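Local structure of P450 epoxidase (Sorangium cellulosum, 1Q5D) at residues Glu101-Val106 and Gly361-Pro366; Asn269-Pro274 and Pro387-Lys392; Glu278-Lys281 and Leu286-Asn289; Leu356-Gly361 and Pro366-Ala371. The protein belongs to the cytochrome P450 family, whose haem iron is held by a thiolate of the protein, with a ligand pocket alongside the haem. One frame throughout, in Å; residues are numbered along the deposited sequence.

Interaction 1 of 4, residues Glu101-Val106 and Gly361-Pro366; sequences EDHARV and GPHVCP. With HEM (protoporphyrin IX containing Fe), chain B.
The imidazoles of H103 and H363 lie face against face in an offset stack, their centroids 3.8 Å apart and their planes inclined by 20°. Over the one face of H103 sits H363 CE1, and over the facing side of H363 sits H103 NE2, so rim covers rim. The edges do the polar work, and both serve the same haem propionate. H103 NE2 donates a nearly straight hydrogen bond (175°) to HEM O2D at 2.7 Å, and H363 ND1 donates another, in its own ring plane, to HEM O1D, 2.5 Å away. With CG anti to its backbone N (chi1 170°), H103 reaches out from helix 100-110, and its CE1 comes up to P362 O at 3.1 Å, edge-on. Histidine suits both places, since one flat ring can stack and donate an N-H at once. This is the P450 arrangement in which helix C meets the cysteine-ligand loop; H103 and R107, one helical turn apart, form its HxxxR pattern, and R107 bonds both V364 O and the haem. Further along the loop C365 SG binds the haem iron at 2.4 Å, with water 1 coordinating from the opposite side. P366 follows, its rigid ring lying near the porphyrin, CD 3.5 Å from HEM C1D. On another flank of the helix R105 NH2 forms a salt bridge with D102 OD1, met from above the carboxylate plane, and a second with E243.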
# COMPACT_ATOMS: atom_id res chain seq x y z
N GLU A 101 22.53 -2.67 -6.22
CA GLU A 101 23.51 -1.92 -5.44
C GLU A 101 23.00 -0.52 -5.09
O GLU A 101 23.14 -0.06 -3.95
CB GLU A 101 24.84 -1.84 -6.19
CG GLU A 101 25.39 -3.19 -6.61
CD GLU A 101 24.80 -3.69 -7.93
OE1 GLU A 101 25.35 -4.67 -8.48
OE2 GLU A 101 23.80 -3.12 -8.42
N ASP A 102 22.42 0.17 -6.08
CA ASP A 102 21.87 1.50 -5.86
C ASP A 102 20.61 1.47 -4.96
O ASP A 102 20.41 2.36 -4.13
CB ASP A 102 21.52 2.17 -7.19
CG ASP A 102 22.72 2.34 -8.08
OD1 ASP A 102 23.72 2.93 -7.61
OD2 ASP A 102 22.76 1.91 -9.25
N HIS A 103 19.78 0.46 -5.15
CA HIS A 103 18.59 0.32 -4.32
C HIS A 103 18.98 0.22 -2.85
O HIS A 103 18.37 0.87 -2.00
CB HIS A 103 17.78 -0.90 -4.71
CG HIS A 103 16.69 -1.22 -3.74
ND1 HIS A 103 16.81 -2.19 -2.77
CD2 HIS A 103 15.45 -0.69 -3.58
CE1 HIS A 103 15.69 -2.25 -2.06
NE2 HIS A 103 14.86 -1.34 -2.53
N ALA A 104 19.99 -0.60 -2.54
CA ALA A 104 20.41 -0.80 -1.15
C ALA A 104 20.91 0.50 -0.54
O ALA A 104 20.66 0.79 0.62
CB ALA A 104 21.51 -1.90 -1.05
N ARG A 105 21.62 1.28 -1.35
CA ARG A 105 22.18 2.54 -0.93
C ARG A 105 21.06 3.49 -0.51
O ARG A 105 21.06 4.03 0.59
CB ARG A 105 23.00 3.15 -2.06
CG ARG A 105 23.50 4.56 -1.81
CD ARG A 105 24.51 5.07 -2.85
NE ARG A 105 24.07 4.89 -4.24
CZ ARG A 105 23.08 5.58 -4.82
NH1 ARG A 105 22.40 6.50 -4.15
NH2 ARG A 105 22.76 5.33 -6.09
N VAL A 106 20.08 3.66 -1.40
CA VAL A 106 18.95 4.52 -1.10
C VAL A 106 18.18 4.06 0.13
O VAL A 106 17.88 4.87 0.99
CB VAL A 106 18.00 4.65 -2.31
CG1 VAL A 106 16.86 5.61 -2.01
CG2 VAL A 106 18.79 5.14 -3.52
N GLY A 361 12.42 -9.13 2.40
CA GLY A 361 13.66 -8.84 1.72
C GLY A 361 14.01 -7.36 1.65
O GLY A 361 13.51 -6.55 2.43
N PRO A 362 14.91 -7.03 0.73
CA PRO A 362 15.40 -5.65 0.59
C PRO A 362 14.30 -4.65 0.26
O PRO A 362 14.47 -3.47 0.57
CB PRO A 362 16.39 -5.74 -0.57
CG PRO A 362 16.10 -7.01 -1.24
CD PRO A 362 15.54 -7.95 -0.23
N HIS A 363 13.21 -5.09 -0.36
CA HIS A 363 12.17 -4.16 -0.77
C HIS A 363 11.06 -4.04 0.26
O HIS A 363 10.03 -3.42 0.02
CB HIS A 363 11.60 -4.54 -2.14
CG HIS A 363 12.50 -4.19 -3.27
ND1 HIS A 363 12.40 -2.99 -3.95
CD2 HIS A 363 13.55 -4.85 -3.82
CE1 HIS A 363 13.33 -2.95 -4.89
NE2 HIS A 363 14.04 -4.06 -4.84
N VAL A 364 11.28 -4.66 1.43
CA VAL A 364 10.27 -4.68 2.48
C VAL A 364 9.76 -3.26 2.73
O VAL A 364 10.52 -2.31 2.68
CB VAL A 364 10.82 -5.28 3.79
CG1 VAL A 364 12.00 -4.40 4.32
CG2 VAL A 364 9.72 -5.38 4.83
N CYS A 365 8.47 -3.11 2.96
CA CYS A 365 7.87 -1.78 3.02
C CYS A 365 8.49 -0.92 4.12
O CYS A 365 8.49 -1.32 5.29
CB CYS A 365 6.37 -1.92 3.25
SG CYS A 365 5.54 -0.37 3.62
N PRO A 366 9.02 0.24 3.77
CA PRO A 366 9.58 1.14 4.79
C PRO A 366 8.52 1.80 5.65
O PRO A 366 8.81 2.20 6.78
CB PRO A 366 10.38 2.18 3.98
CG PRO A 366 9.77 2.15 2.57
CD PRO A 366 9.21 0.76 2.40
CHA HEM B . 6.90 -1.28 -0.54
CHB HEM B . 2.71 -2.74 1.35
CHC HEM B . 2.24 1.55 3.60
CHD HEM B . 6.10 3.18 1.24
C1A HEM B . 5.85 -2.08 -0.15
C2A HEM B . 5.69 -3.48 -0.45
C3A HEM B . 4.52 -3.88 0.06
C4A HEM B . 3.91 -2.74 0.70
CMA HEM B . 3.94 -5.31 -0.02
CAA HEM B . 6.71 -4.35 -1.22
CBA HEM B . 6.30 -4.48 -2.69
CGA HEM B . 7.26 -5.42 -3.40
O1A HEM B . 7.17 -5.56 -4.66
O2A HEM B . 8.14 -6.01 -2.71
C1B HEM B . 2.25 -1.69 2.11
C2B HEM B . 1.03 -1.74 2.88
C3B HEM B . 0.89 -0.57 3.48
C4B HEM B . 2.01 0.27 3.13
CMB HEM B . 0.03 -2.93 2.98
CAB HEM B . -0.30 -0.28 4.40
CBB HEM B . -0.68 0.96 4.69
C1C HEM B . 3.26 2.36 3.20
C2C HEM B . 3.53 3.70 3.68
C3C HEM B . 4.60 4.14 3.01
C4C HEM B . 5.04 3.09 2.11
CMC HEM B . 2.68 4.42 4.76
CAC HEM B . 5.34 5.49 3.09
CBC HEM B . 5.11 6.33 4.09
C1D HEM B . 6.62 2.15 0.50
C2D HEM B . 7.71 2.31 -0.42
C3D HEM B . 7.97 0.93 -0.97
C4D HEM B . 6.99 0.07 -0.35
CMD HEM B . 8.46 3.61 -0.75
CAD HEM B . 9.05 0.52 -1.98
CBD HEM B . 10.13 -0.19 -1.14
CGD HEM B . 11.25 -0.68 -2.03
O1D HEM B . 10.96 -1.05 -3.19
O2D HEM B . 12.44 -0.69 -1.57
NA HEM B . 4.75 -1.64 0.56
NB HEM B . 2.85 -0.45 2.27
NC HEM B . 4.19 2.04 2.25
ND HEM B . 6.21 0.82 0.52
FE HEM B . 4.56 0.13 1.53
O HOH W 1 3.35 0.70 -0.22

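Interaction 2 of 4, residues Asn269-Pro274 and Pro387-Lys392; sequences NLLRSP and PEMKLK
L271 and the backbone of M389 come together because the leucine has CG beside its own backbone N (chi1 -64°) and an extended second torsion, which sends its forked end out from the last turn of helix 257-272. The two methyls divide the work. CD2 goes to M389, 3.4 Å from its carbonyl O and 4.1 Å from CG; CD1 goes to L391, 4.0 Å from the backbone N and 4.2 Å from CG. The branched end of leucine thus straddles the chain at K390, where K390 CA lies 6.5 Å from L271 CA. L391 brings its CG to L271 with chi1 at -125°, far from a staggered value; M389 is buried. K390 sets off away from the helix and is exposed, which suits a lysine. The same apolar patch is widened by F383 of helix 368-385, which touches L271, and by V411, which touches both L271 and M389. No hydrogen bond joins the two segments, but K390 and K392 pair through their backbones with strand 406-412. The contact is that of the C-terminal end of the long P450 helix that runs past the haem, packing on the small antiparallel sheet that follows helix L.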
# COMPACT_ATOMS: atom_id res chain seq x y z
N ASN A 269 -13.74 -4.98 9.18
CA ASN A 269 -13.53 -6.28 9.76
C ASN A 269 -13.86 -6.35 11.25
O ASN A 269 -14.25 -7.40 11.74
CB ASN A 269 -12.11 -6.79 9.49
CG ASN A 269 -12.00 -7.46 8.14
OD1 ASN A 269 -12.38 -8.62 7.97
ND2 ASN A 269 -11.47 -6.73 7.17
N LEU A 270 -13.74 -5.23 11.95
CA LEU A 270 -14.10 -5.18 13.36
C LEU A 270 -15.61 -5.05 13.54
O LEU A 270 -16.17 -5.58 14.50
CB LEU A 270 -13.35 -4.05 14.09
CG LEU A 270 -11.86 -4.32 14.29
CD1 LEU A 270 -11.11 -3.09 14.83
CD2 LEU A 270 -11.62 -5.55 15.17
N LEU A 271 -16.28 -4.37 12.61
CA LEU A 271 -17.75 -4.37 12.60
C LEU A 271 -18.29 -5.76 12.27
O LEU A 271 -19.32 -6.17 12.82
CB LEU A 271 -18.29 -3.36 11.59
CG LEU A 271 -17.99 -1.89 11.87
CD1 LEU A 271 -18.51 -1.02 10.74
CD2 LEU A 271 -18.57 -1.44 13.21
N ARG A 272 -17.60 -6.48 11.38
CA ARG A 272 -17.99 -7.83 10.97
C ARG A 272 -17.72 -8.93 12.00
O ARG A 272 -18.34 -9.99 11.95
CB ARG A 272 -17.30 -8.21 9.66
CG ARG A 272 -18.05 -7.80 8.42
CD ARG A 272 -17.30 -8.10 7.14
NE ARG A 272 -17.90 -7.44 5.98
CZ ARG A 272 -17.37 -7.48 4.76
NH1 ARG A 272 -16.23 -8.14 4.56
NH2 ARG A 272 -17.98 -6.85 3.76
N SER A 273 -16.78 -8.70 12.92
CA SER A 273 -16.50 -9.67 13.98
C SER A 273 -16.68 -9.06 15.37
O SER A 273 -15.73 -8.53 15.95
CB SER A 273 -15.08 -10.23 13.86
OG SER A 273 -14.89 -10.85 12.60
N PRO A 274 -17.91 -9.09 15.88
CA PRO A 274 -18.19 -8.62 17.24
C PRO A 274 -17.23 -9.25 18.26
O PRO A 274 -16.84 -8.59 19.23
CB PRO A 274 -19.61 -9.12 17.48
CG PRO A 274 -20.22 -9.14 16.13
CD PRO A 274 -19.12 -9.54 15.18
N PRO A 387 -18.25 3.37 20.46
CA PRO A 387 -18.15 1.91 20.67
C PRO A 387 -19.34 1.11 20.13
O PRO A 387 -19.21 -0.10 19.92
CB PRO A 387 -18.08 1.78 22.20
CG PRO A 387 -18.73 3.02 22.71
CD PRO A 387 -18.32 4.11 21.73
N GLU A 388 -20.47 1.77 19.92
CA GLU A 388 -21.68 1.11 19.42
C GLU A 388 -21.85 1.25 17.90
O GLU A 388 -22.90 0.90 17.37
CB GLU A 388 -22.92 1.66 20.14
CG GLU A 388 -22.78 1.74 21.66
CD GLU A 388 -22.43 0.40 22.29
OE1 GLU A 388 -22.99 -0.64 21.86
OE2 GLU A 388 -21.61 0.38 23.23
N MET A 389 -20.82 1.75 17.22
CA MET A 389 -20.86 1.93 15.76
C MET A 389 -21.35 0.67 15.04
O MET A 389 -20.95 -0.43 15.38
CB MET A 389 -19.47 2.32 15.24
CG MET A 389 -19.39 2.57 13.74
SD MET A 389 -17.66 2.88 13.20
CE MET A 389 -16.92 3.36 14.74
N LYS A 390 -22.20 0.85 14.03
CA LYS A 390 -22.72 -0.27 13.25
C LYS A 390 -22.68 0.03 11.77
O LYS A 390 -22.83 1.18 11.36
CB LYS A 390 -24.18 -0.55 13.63
CG LYS A 390 -24.39 -1.22 14.98
CD LYS A 390 -25.59 -2.17 14.96
CE LYS A 390 -26.88 -1.48 14.52
NZ LYS A 390 -28.09 -2.32 14.81
N LEU A 391 -22.49 -1.01 10.97
CA LEU A 391 -22.59 -0.93 9.51
C LEU A 391 -24.01 -0.54 9.07
O LEU A 391 -24.98 -1.22 9.42
CB LEU A 391 -22.27 -2.30 8.90
CG LEU A 391 -21.17 -2.40 7.85
CD1 LEU A 391 -21.30 -3.71 7.07
CD2 LEU A 391 -21.18 -1.19 6.91
N LYS A 392 -24.13 0.53 8.30
CA LYS A 392 -25.44 0.94 7.79
C LYS A 392 -25.89 0.03 6.65
O LYS A 392 -27.07 -0.31 6.55
CB LYS A 392 -25.43 2.40 7.32
CG LYS A 392 -26.83 3.00 7.23
CD LYS A 392 -26.88 4.16 6.24
CE LYS A 392 -28.20 4.91 6.36
NZ LYS A 392 -28.07 6.31 5.84

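Interaction 3 of 4, residues Glu278-Lys281 and Leu286-Asn289; sequences ELVK and LMRN
V280 and M287 meet with their side chains at about a right angle, the methionine curling round one valine methyl. M287 leaves its helix with CG anti to the backbone N, then bends at chi2 (52°) and again at chi3 (86°), so that the chain folds back into a hook. V280 CG1 lies in this hook: M287 CE is 3.3 Å from it, closer than usual van der Waals contact, and CB and SD are each 4.0 Å away. An unbranched, flexible methionine can wrap in this manner, while the compact valine offers a blunt surface to wrap around. The other valine methyl, CG2, faces L286 CB at a loose 4.4 Å. L286 directs its own branch to L279, the neighbour of V280, CD2 standing 4.2 Å from L279 CB. Together these residues close the corner between helix 274-282 and helix 287-297, the J and K helices of the P450 fold. M287 also rests on E376 and V379 of helix 368-385, and N289 is tied by both ends of its amide to V348, R350 and T352. Across the corner no hydrogen bond is made: cohesion rests on dispersion and buried apolar surface, and the tight CE-CG1 approach, probably slightly repulsive, is its local cost.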
# COMPACT_ATOMS: atom_id res chain seq x y z
N GLU A 278 -14.74 -7.04 20.56
CA GLU A 278 -14.88 -7.18 22.00
C GLU A 278 -13.55 -7.44 22.68
O GLU A 278 -13.33 -6.97 23.80
CB GLU A 278 -15.87 -8.31 22.32
CG GLU A 278 -17.33 -7.91 22.17
CD GLU A 278 -17.72 -6.74 23.06
OE1 GLU A 278 -17.34 -5.59 22.75
OE2 GLU A 278 -18.43 -6.96 24.06
N LEU A 279 -12.66 -8.15 22.00
CA LEU A 279 -11.33 -8.44 22.52
C LEU A 279 -10.44 -7.21 22.52
O LEU A 279 -9.61 -7.03 23.43
CB LEU A 279 -10.66 -9.56 21.72
CG LEU A 279 -11.20 -10.97 21.89
CD1 LEU A 279 -10.64 -11.90 20.82
CD2 LEU A 279 -10.92 -11.51 23.28
N VAL A 280 -10.60 -6.37 21.51
CA VAL A 280 -9.76 -5.18 21.39
C VAL A 280 -10.24 -4.10 22.36
O VAL A 280 -9.46 -3.25 22.80
CB VAL A 280 -9.70 -4.65 19.94
CG1 VAL A 280 -8.88 -3.38 19.88
CG2 VAL A 280 -9.10 -5.71 19.03
N LYS A 281 -11.53 -4.16 22.70
CA LYS A 281 -12.10 -3.27 23.70
C LYS A 281 -11.59 -3.69 25.08
O LYS A 281 -11.22 -2.85 25.89
CB LYS A 281 -13.62 -3.30 23.66
CG LYS A 281 -14.24 -2.41 22.57
CD LYS A 281 -15.75 -2.61 22.48
CE LYS A 281 -16.41 -1.52 21.63
NZ LYS A 281 -17.88 -1.72 21.48
N LEU A 286 -4.15 -5.23 22.08
CA LEU A 286 -4.32 -6.17 20.97
C LEU A 286 -4.54 -5.46 19.62
O LEU A 286 -4.55 -6.10 18.57
CB LEU A 286 -5.52 -7.09 21.25
CG LEU A 286 -5.38 -8.60 21.02
CD1 LEU A 286 -3.97 -9.13 21.30
CD2 LEU A 286 -6.43 -9.37 21.84
N MET A 287 -4.74 -4.14 19.64
CA MET A 287 -5.11 -3.43 18.41
C MET A 287 -4.03 -3.63 17.34
O MET A 287 -4.32 -3.89 16.17
CB MET A 287 -5.35 -1.94 18.68
CG MET A 287 -5.79 -1.13 17.45
SD MET A 287 -7.21 -1.85 16.58
CE MET A 287 -8.54 -1.15 17.49
N ARG A 288 -2.77 -3.52 17.75
CA ARG A 288 -1.64 -3.68 16.86
C ARG A 288 -1.72 -5.02 16.12
O ARG A 288 -1.61 -5.08 14.89
CB ARG A 288 -0.35 -3.61 17.66
CG ARG A 288 0.63 -2.60 17.13
CD ARG A 288 1.46 -3.11 15.97
NE ARG A 288 2.23 -2.03 15.33
CZ ARG A 288 3.17 -1.31 15.94
NH1 ARG A 288 3.47 -1.54 17.21
NH2 ARG A 288 3.82 -0.36 15.27
N ASN A 289 -1.90 -6.10 16.87
CA ASN A 289 -2.00 -7.42 16.28
C ASN A 289 -3.23 -7.57 15.41
O ASN A 289 -3.19 -8.22 14.38
CB ASN A 289 -2.00 -8.51 17.35
CG ASN A 289 -1.76 -9.88 16.76
OD1 ASN A 289 -0.75 -10.11 16.10
ND2 ASN A 289 -2.70 -10.80 16.99

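Interaction 4 of 4, residues Leu356-Gly361 and Pro366-Ala371; sequences LAYGRG and PGVSLA. With HEM (protoporphyrin IX containing Fe), chain B.
A methyl group sits almost exactly on the axis of an aromatic ring: V368 CG2 stands 3.5 Å from the centroid of the Y358 ring and only 8° off its normal, a well-centred CH-pi contact. V368 is the first residue of helix 368-385, and its CG2 lies anti to the backbone N, which turns that methyl onto the tyrosine. The end of the ring reaches A371, one turn further, where Y358 OH is 4.0 Å from A371 CB. Obliquely to the ring comes the haem, with Y358 CE2 3.5 Å from HEM C3B. A371, small enough to let the cofactor in close, has CB 3.4 Å from HEM CBB, and G367 brings its CA to 3.6 Å from HEM C3C. The segments flank the cysteine in the P450 haem-binding signature, with Y358 where phenylalanine is usual, and G361 and G367 at the signature glycines; G359 follows Y358. G359 and G361 have positive phi, which suits glycine, and G359 packs beside the haem, its N 3.7 Å from HEM CMA. R360 NH1 folds back to give G359 O a hydrogen bond of 2.9 Å, from above the carbonyl plane. Between Y358 and V368, packed on the cysteine side of the porphyrin, the attraction is thus weak CH-pi and dispersion with no hydrogen bond, while the backbone pairing of Y358 with C365 adds a directional tie.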
# COMPACT_ATOMS: atom_id res chain seq x y z
N LEU A 356 2.80 -11.77 4.89
CA LEU A 356 3.70 -11.13 3.90
C LEU A 356 3.15 -9.79 3.41
O LEU A 356 3.68 -9.18 2.46
CB LEU A 356 3.91 -12.05 2.68
CG LEU A 356 4.45 -13.47 2.89
CD1 LEU A 356 4.12 -14.39 1.71
CD2 LEU A 356 5.94 -13.42 3.10
N ALA A 357 2.09 -9.33 4.07
CA ALA A 357 1.36 -8.10 3.71
C ALA A 357 2.27 -6.89 3.46
O ALA A 357 1.97 -6.05 2.59
CB ALA A 357 0.30 -7.80 4.76
N TYR A 358 3.38 -6.80 4.19
CA TYR A 358 4.31 -5.68 4.01
C TYR A 358 5.59 -6.10 3.31
O TYR A 358 6.59 -5.38 3.35
CB TYR A 358 4.66 -5.02 5.35
CG TYR A 358 3.50 -4.30 5.99
CD1 TYR A 358 2.73 -4.92 6.97
CD2 TYR A 358 3.18 -2.99 5.63
CE1 TYR A 358 1.68 -4.26 7.58
CE2 TYR A 358 2.10 -2.33 6.24
CZ TYR A 358 1.37 -2.96 7.21
OH TYR A 358 0.32 -2.32 7.83
N GLY A 359 5.56 -7.27 2.67
CA GLY A 359 6.68 -7.72 1.87
C GLY A 359 7.78 -8.41 2.67
O GLY A 359 7.66 -8.57 3.89
N ARG A 360 8.85 -8.80 1.96
CA ARG A 360 10.02 -9.48 2.53
C ARG A 360 11.26 -9.09 1.75
O ARG A 360 11.19 -8.79 0.55
CB ARG A 360 9.87 -11.01 2.43
CG ARG A 360 8.94 -11.63 3.45
CD ARG A 360 9.42 -11.53 4.90
NE ARG A 360 8.50 -12.23 5.80
CZ ARG A 360 7.35 -11.74 6.24
NH1 ARG A 360 6.94 -10.52 5.87
NH2 ARG A 360 6.59 -12.47 7.04
N GLY A 361 12.42 -9.13 2.40
CA GLY A 361 13.66 -8.84 1.72
C GLY A 361 14.01 -7.36 1.65
O GLY A 361 13.51 -6.55 2.43
N PRO A 366 9.02 0.24 3.77
CA PRO A 366 9.58 1.14 4.79
C PRO A 366 8.52 1.80 5.65
O PRO A 366 8.81 2.20 6.78
CB PRO A 366 10.38 2.18 3.98
CG PRO A 366 9.77 2.15 2.57
CD PRO A 366 9.21 0.76 2.40
N GLY A 367 7.30 1.90 5.13
CA GLY A 367 6.24 2.59 5.83
C GLY A 367 5.46 1.76 6.83
O GLY A 367 4.50 2.26 7.41
N VAL A 368 5.87 0.52 7.07
CA VAL A 368 5.14 -0.38 7.96
C VAL A 368 4.85 0.25 9.33
O VAL A 368 3.73 0.18 9.80
CB VAL A 368 5.79 -1.79 8.07
CG1 VAL A 368 7.21 -1.72 8.63
CG2 VAL A 368 4.92 -2.74 8.89
N SER A 369 5.84 0.90 9.93
CA SER A 369 5.61 1.52 11.24
C SER A 369 4.66 2.71 11.20
O SER A 369 3.80 2.85 12.06
CB SER A 369 6.94 1.94 11.87
OG SER A 369 7.63 0.79 12.34
N LEU A 370 4.84 3.58 10.20
CA LEU A 370 3.93 4.70 10.00
C LEU A 370 2.49 4.24 9.75
O LEU A 370 1.56 4.75 10.37
CB LEU A 370 4.45 5.62 8.88
CG LEU A 370 3.71 6.94 8.64
CD1 LEU A 370 3.52 7.71 9.94
CD2 LEU A 370 4.49 7.78 7.65
N ALA A 371 2.32 3.25 8.88
CA ALA A 371 1.00 2.69 8.62
C ALA A 371 0.33 2.15 9.89
O ALA A 371 -0.84 2.42 10.16
CB ALA A 371 1.10 1.58 7.56
CHA HEM B . 6.90 -1.28 -0.54
CHB HEM B . 2.71 -2.74 1.35
CHC HEM B . 2.24 1.55 3.60
CHD HEM B . 6.10 3.18 1.24
C1A HEM B . 5.85 -2.08 -0.15
C2A HEM B . 5.69 -3.48 -0.45
C3A HEM B . 4.52 -3.88 0.06
C4A HEM B . 3.91 -2.74 0.70
CMA HEM B . 3.94 -5.31 -0.02
CAA HEM B . 6.71 -4.35 -1.22
CBA HEM B . 6.30 -4.48 -2.69
CGA HEM B . 7.26 -5.42 -3.40
O1A HEM B . 7.17 -5.56 -4.66
O2A HEM B . 8.14 -6.01 -2.71
C1B HEM B . 2.25 -1.69 2.11
C2B HEM B . 1.03 -1.74 2.88
C3B HEM B . 0.89 -0.57 3.48
C4B HEM B . 2.01 0.27 3.13
CMB HEM B . 0.03 -2.93 2.98
CAB HEM B . -0.30 -0.28 4.40
CBB HEM B . -0.68 0.96 4.69
C1C HEM B . 3.26 2.36 3.20
C2C HEM B . 3.53 3.70 3.68
C3C HEM B . 4.60 4.14 3.01
C4C HEM B . 5.04 3.09 2.11
CMC HEM B . 2.68 4.42 4.76
CAC HEM B . 5.34 5.49 3.09
CBC HEM B . 5.11 6.33 4.09
C1D HEM B . 6.62 2.15 0.50
C2D HEM B . 7.71 2.31 -0.42
C3D HEM B . 7.97 0.93 -0.97
C4D HEM B . 6.99 0.07 -0.35
CMD HEM B . 8.46 3.61 -0.75
CAD HEM B . 9.05 0.52 -1.98
CBD HEM B . 10.13 -0.19 -1.14
CGD HEM B . 11.25 -0.68 -2.03
O1D HEM B . 10.96 -1.05 -3.19
O2D HEM B . 12.44 -0.69 -1.57
NA HEM B . 4.75 -1.64 0.56
NB HEM B . 2.85 -0.45 2.27
NC HEM B . 4.19 2.04 2.25
ND HEM B . 6.21 0.82 0.52
FE HEM B . 4.56 0.13 1.53
O HOH W 1 3.35 0.70 -0.22

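In the fold
Interactions 1 and 4 are two parts of one haem-binding loop: they share G361 and P366, their centres are about 12 Å apart, and Y358 O lies 3.0 Å from C365 N, a probable hydrogen bond. Interaction 1 attends to a propionate and the iron, interaction 4 to the porphyrin on the cysteine side; the side chains of H363 and Y358 are each about 7 Å from the bound EPB. Interactions 2 and 3 form a second, peripheral pair, joined by a hydrogen bond from K281 NZ to P387 O (2.6 Å) and by packing of L270 CD1 on M287 CE (4.2 Å). Interaction 3 comes within about 5 Å of interaction 4 at the nearest atoms, whereas interactions 1 and 2 lie on opposite sides of the chain's centre, about 38 Å apart between centres.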